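Local structure of acyl-coa oxidase (Arabidopsis thaliana, 1W07) at residues A109-Q118 / D252-K260. The protein oxidises long- and medium-chain acyl-CoAs to 2-trans-enoyl-CoAs in the peroxisome, using FAD as cofactor and passing the electrons to oxygen to give hydrogen peroxide. The protein carries 1 engineered substitution. Sequence-based numbering, arbitrary orientation.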
ATOM      1  N   ALA B 109     -11.570  20.168 -22.200  1.00 27.81           N
ATOM      2  CA  ALA B 109     -13.011  19.946 -22.300  1.00 27.99           C
ATOM      3  C   ALA B 109     -13.670  20.954 -23.228  1.00 29.87           C
ATOM      4  O   ALA B 109     -14.482  20.584 -24.078  1.00 32.57           O
ATOM      5  CB  ALA B 109     -13.657  20.017 -20.917  1.00 30.81           C
ATOM      6  N   ILE B 110     -13.327  22.227 -23.052  1.00 27.67           N
ATOM      7  CA  ILE B 110     -13.877  23.291 -23.880  1.00 28.24           C
ATOM      8  C   ILE B 110     -13.409  23.143 -25.330  1.00 30.60           C
ATOM      9  O   ILE B 110     -14.167  23.436 -26.246  1.00 26.75           O
ATOM     10  CB  ILE B 110     -13.446  24.676 -23.369  1.00 28.55           C
ATOM     11  CG1 ILE B 110     -13.818  24.820 -21.897  1.00 26.35           C
ATOM     12  CG2 ILE B 110     -14.134  25.768 -24.177  1.00 26.98           C
ATOM     13  CD1 ILE B 110     -13.239  26.046 -21.254  1.00 27.20           C
ATOM     14  N   LYS B 111     -12.168  22.695 -25.531  1.00 30.03           N
ATOM     15  CA  LYS B 111     -11.619  22.494 -26.872  1.00 33.00           C
ATOM     16  C   LYS B 111     -12.311  21.364 -27.640  1.00 35.99           C
ATOM     17  O   LYS B 111     -12.614  21.495 -28.827  1.00 38.14           O
ATOM     18  CB  LYS B 111     -10.123  22.171 -26.814  1.00 33.99           C
ATOM     19  CG  LYS B 111      -9.223  23.359 -26.536  1.00 36.86           C
ATOM     20  CD  LYS B 111      -7.749  22.962 -26.610  1.00 38.56           C
ATOM     21  CE  LYS B 111      -6.834  24.144 -26.298  1.00 41.36           C
ATOM     22  NZ  LYS B 111      -5.387  23.768 -26.287  1.00 39.93           N
ATOM     23  N   GLY B 112     -12.551  20.244 -26.972  1.00 35.64           N
ATOM     24  CA  GLY B 112     -13.181  19.130 -27.650  1.00 31.56           C
ATOM     25  C   GLY B 112     -14.697  19.116 -27.663  1.00 30.86           C
ATOM     26  O   GLY B 112     -15.297  18.428 -28.486  1.00 33.30           O
ATOM     27  N   GLN B 113     -15.320  19.870 -26.767  1.00 28.94           N
ATOM     28  CA  GLN B 113     -16.775  19.888 -26.673  1.00 28.17           C
ATOM     29  C   GLN B 113     -17.383  21.249 -26.988  1.00 29.53           C
ATOM     30  O   GLN B 113     -18.593  21.372 -27.191  1.00 27.08           O
ATOM     31  CB  GLN B 113     -17.196  19.441 -25.269  1.00 28.22           C
ATOM     32  CG  GLN B 113     -16.982  17.953 -25.011  1.00 30.80           C
ATOM     33  CD  GLN B 113     -16.849  17.631 -23.532  1.00 33.01           C
ATOM     34  OE1 GLN B 113     -17.619  18.121 -22.706  1.00 31.93           O
ATOM     35  NE2 GLN B 113     -15.871  16.800 -23.193  1.00 30.61           N
ATOM     36  N   GLY B 114     -16.547  22.275 -27.034  1.00 27.32           N
ATOM     37  CA  GLY B 114     -17.057  23.600 -27.329  1.00 31.23           C
ATOM     38  C   GLY B 114     -17.109  23.898 -28.817  1.00 33.09           C
ATOM     39  O   GLY B 114     -16.382  23.299 -29.617  1.00 32.41           O
ATOM     40  N   THR B 115     -17.979  24.827 -29.190  1.00 33.11           N
ATOM     41  CA  THR B 115     -18.107  25.227 -30.581  1.00 34.57           C
ATOM     42  C   THR B 115     -16.963  26.176 -30.924  1.00 33.46           C
ATOM     43  O   THR B 115     -16.312  26.720 -30.031  1.00 33.66           O
ATOM     44  CB  THR B 115     -19.446  25.943 -30.823  1.00 36.56           C
ATOM     45  OG1 THR B 115     -20.522  25.112 -30.367  1.00 39.40           O
ATOM     46  CG2 THR B 115     -19.633  26.215 -32.301  1.00 39.78           C
ATOM     47  N   GLU B 116     -16.719  26.372 -32.218  1.00 34.58           N
ATOM     48  CA  GLU B 116     -15.651  27.262 -32.660  1.00 32.71           C
ATOM     49  C   GLU B 116     -15.810  28.633 -32.019  1.00 33.02           C
ATOM     50  O   GLU B 116     -14.830  29.253 -31.617  1.00 35.51           O
ATOM     51  CB  GLU B 116     -15.658  27.383 -34.187  1.00 35.48           C
ATOM     52  N   GLU B 117     -17.051  29.096 -31.911  1.00 33.03           N
ATOM     53  CA  GLU B 117     -17.333  30.401 -31.318  1.00 35.10           C
ATOM     54  C   GLU B 117     -17.179  30.369 -29.803  1.00 36.16           C
ATOM     55  O   GLU B 117     -16.831  31.375 -29.180  1.00 33.84           O
ATOM     56  CB  GLU B 117     -18.745  30.856 -31.694  1.00 35.19           C
ATOM     57  N   GLN B 118     -17.439  29.206 -29.212  1.00 36.61           N
ATOM     58  CA  GLN B 118     -17.315  29.041 -27.767  1.00 34.93           C
ATOM     59  C   GLN B 118     -15.847  28.938 -27.371  1.00 31.89           C
ATOM     60  O   GLN B 118     -15.430  29.498 -26.367  1.00 32.04           O
ATOM     61  CB  GLN B 118     -18.060  27.782 -27.309  1.00 30.16           C
ATOM     62  CG  GLN B 118     -19.559  27.860 -27.473  1.00 32.51           C
ATOM     63  CD  GLN B 118     -20.249  26.588 -27.030  1.00 30.16           C
ATOM     64  OE1 GLN B 118     -19.919  25.494 -27.491  1.00 29.74           O
ATOM     65  NE2 GLN B 118     -21.218  26.724 -26.134  1.00 26.63           N
ATOM     66  N   ASP B 252     -26.290  29.609 -24.294  1.00 32.13           N
ATOM     67  CA  ASP B 252     -25.075  29.462 -25.076  1.00 33.67           C
ATOM     68  C   ASP B 252     -23.878  28.992 -24.254  1.00 32.27           C
ATOM     69  O   ASP B 252     -22.786  28.816 -24.796  1.00 31.09           O
ATOM     70  CB  ASP B 252     -24.752  30.784 -25.780  1.00 34.67           C
ATOM     71  CG  ASP B 252     -24.217  31.828 -24.833  1.00 38.22           C
ATOM     72  OD1 ASP B 252     -24.749  31.951 -23.705  1.00 42.14           O
ATOM     73  OD2 ASP B 252     -23.272  32.541 -25.218  1.00 44.94           O
ATOM     74  N   GLN B 253     -24.071  28.788 -22.953  1.00 30.58           N
ATOM     75  CA  GLN B 253     -22.978  28.319 -22.111  1.00 31.41           C
ATOM     76  C   GLN B 253     -22.928  26.789 -22.075  1.00 31.59           C
ATOM     77  O   GLN B 253     -22.136  26.180 -21.348  1.00 29.59           O
ATOM     78  CB  GLN B 253     -23.079  28.911 -20.703  1.00 29.97           C
ATOM     79  CG  GLN B 253     -22.158  30.120 -20.505  1.00 25.77           C
ATOM     80  CD  GLN B 253     -22.287  30.769 -19.137  1.00 31.44           C
ATOM     81  OE1 GLN B 253     -22.219  30.100 -18.109  1.00 30.55           O
ATOM     82  NE2 GLN B 253     -22.475  32.082 -19.123  1.00 28.14           N
ATOM     83  N   MET B 254     -23.779  26.175 -22.887  1.00 30.33           N
ATOM     84  CA  MET B 254     -23.811  24.727 -23.003  1.00 30.01           C
ATOM     85  C   MET B 254     -22.847  24.372 -24.125  1.00 31.27           C
ATOM     86  O   MET B 254     -22.987  24.879 -25.237  1.00 32.50           O
ATOM     87  CB  MET B 254     -25.207  24.236 -23.391  1.00 29.61           C
ATOM     88  CG  MET B 254     -25.267  22.734 -23.676  1.00 31.19           C
ATOM     89  SD  MET B 254     -26.744  22.198 -24.592  1.00 36.88           S
ATOM     90  CE  MET B 254     -26.083  20.903 -25.580  1.00 32.34           C
ATOM     91  N   LEU B 255     -21.868  23.518 -23.839  1.00 32.74           N
ATOM     92  CA  LEU B 255     -20.909  23.115 -24.865  1.00 32.69           C
ATOM     93  C   LEU B 255     -21.717  22.467 -25.982  1.00 32.59           C
ATOM     94  O   LEU B 255     -22.294  21.397 -25.800  1.00 30.05           O
ATOM     95  CB  LEU B 255     -19.888  22.132 -24.282  1.00 32.82           C
ATOM     96  CG  LEU B 255     -19.042  22.675 -23.121  1.00 32.60           C
ATOM     97  CD1 LEU B 255     -18.114  21.597 -22.578  1.00 30.64           C
ATOM     98  CD2 LEU B 255     -18.240  23.873 -23.601  1.00 30.80           C
ATOM     99  N   MET B 256     -21.768  23.120 -27.139  1.00 33.75           N
ATOM    100  CA  MET B 256     -22.545  22.602 -28.255  1.00 35.63           C
ATOM    101  C   MET B 256     -21.764  22.296 -29.530  1.00 37.32           C
ATOM    102  O   MET B 256     -22.059  22.846 -30.584  1.00 41.54           O
ATOM    103  CB  MET B 256     -23.697  23.567 -28.571  1.00 34.11           C
ATOM    104  CG  MET B 256     -24.667  23.784 -27.406  1.00 33.71           C
ATOM    105  SD  MET B 256     -26.252  24.526 -27.878  1.00 38.17           S
ATOM    106  CE  MET B 256     -26.406  25.853 -26.723  1.00 35.23           C
ATOM    107  N   ARG B 257     -20.768  21.423 -29.432  1.00 38.49           N
ATOM    108  CA  ARG B 257     -19.989  21.050 -30.605  1.00 38.65           C
ATOM    109  C   ARG B 257     -20.624  19.838 -31.270  1.00 39.50           C
ATOM    110  O   ARG B 257     -20.646  19.727 -32.497  1.00 39.79           O
ATOM    111  CB  ARG B 257     -18.557  20.690 -30.234  1.00 41.41           C
ATOM    112  CG  ARG B 257     -17.732  20.261 -31.436  1.00 38.90           C
ATOM    113  CD  ARG B 257     -16.443  19.566 -31.018  1.00 41.93           C
ATOM    114  NE  ARG B 257     -15.695  19.081 -32.177  1.00 41.99           N
ATOM    115  CZ  ARG B 257     -14.628  18.286 -32.112  1.00 44.32           C
ATOM    116  NH1 ARG B 257     -14.161  17.872 -30.939  1.00 42.04           N
ATOM    117  NH2 ARG B 257     -14.033  17.886 -33.228  1.00 42.11           N
ATOM    118  N   LEU B 258     -21.135  18.921 -30.452  1.00 39.19           N
ATOM    119  CA  LEU B 258     -21.761  17.705 -30.959  1.00 39.82           C
ATOM    120  C   LEU B 258     -23.257  17.669 -30.709  1.00 39.30           C
ATOM    121  O   LEU B 258     -23.952  16.802 -31.231  1.00 40.60           O
ATOM    122  CB  LEU B 258     -21.129  16.475 -30.308  1.00 40.56           C
ATOM    123  CG  LEU B 258     -19.606  16.432 -30.219  1.00 41.35           C
ATOM    124  CD1 LEU B 258     -19.181  15.006 -29.907  1.00 43.09           C
ATOM    125  CD2 LEU B 258     -18.981  16.909 -31.528  1.00 40.59           C
ATOM    126  N   SER B 259     -23.748  18.599 -29.899  1.00 39.80           N
ATOM    127  CA  SER B 259     -25.170  18.655 -29.573  1.00 41.21           C
ATOM    128  C   SER B 259     -25.609  20.097 -29.374  1.00 41.46           C
ATOM    129  O   SER B 259     -25.010  20.834 -28.593  1.00 42.26           O
ATOM    130  CB  SER B 259     -25.457  17.866 -28.288  1.00 42.04           C
ATOM    131  OG  SER B 259     -25.019  16.520 -28.375  1.00 41.73           O
ATOM    132  N   LYS B 260     -26.663  20.496 -30.079  1.00 43.31           N
ATOM    133  CA  LYS B 260     -27.184  21.853 -29.971  1.00 42.19           C
ATOM    134  C   LYS B 260     -28.576  21.871 -29.345  1.00 42.48           C
ATOM    135  O   LYS B 260     -29.268  20.856 -29.303  1.00 41.82           O
ATOM    136  CB  LYS B 260     -27.262  22.518 -31.351  1.00 43.95           C
ATOM    137  CG  LYS B 260     -25.934  22.966 -31.956  1.00 43.44           C
ATOM    138  CD  LYS B 260     -25.136  21.809 -32.530  1.00 43.70           C
ATOM    139  CE  LYS B 260     -24.149  22.289 -33.595  1.00 44.31           C
ATOM    140  NZ  LYS B 260     -23.222  23.354 -33.115  1.00 43.19           N
TER
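In the last turn of helix 98-113, the carbonyl oxygen of Ala-109 is approached by CD1 of Leu-255 and the CA of Ile-110 by its CD2; the side chain of Ala-109 also lies close to that of FAD-binding Tyr-135. Near the end of the helix, the carbonyl of Gly-112 takes a nearly straight bond from Arg-257: NH1 lies 2.8 Å from O, and the oxygen sits at the guanidinium edge, in its plane. With CG anti to the backbone N (chi1 178°) and an extended chain, Arg-257, whose CA lies opposite Thr-115, extends back toward Gly-112. Gln-113 crosses Leu-255 at a slant, CB 3.6 Å from CD1, while its OE1 is held by Tyr-189; its own carbonyl accepts a weak bond from Arg-257 N. Gly-114, where the chain leaves the helix, offers its CA to Leu-255 CD2 at 3.9 Å. Thr-115 brings OG1 to 2.7 Å from Met-256 O, a carbonyl that Lys-260 NZ also grips. Gln-118 then points its amide into the loop. Its OE1 receives Met-256 N at 3.0 Å and Thr-115 N at 2.7 Å, both in the carbonyl plane and on lone pairs, while NE2 gives its hydrogens to Met-254 O (2.7 Å) and Asp-252 O, both nearly in the amide plane. Four bonds thus fix the rotation of this buried amide. A leucine here would probably leave Met-256 N, Thr-115 N and the carbonyls of Asp-252 and Met-254 without these mates and free the loop to shift. Leu-255 also packs on Val-187 of strand 185-194 and Ile-205 of strand 197-207. The contact joins the turn between helices 98-113 and 116-128 to the loop after strand 247-250, at the seam between the helical N-terminal domain and the middle beta domain of the acyl-CoA dehydrogenase/oxidase fold.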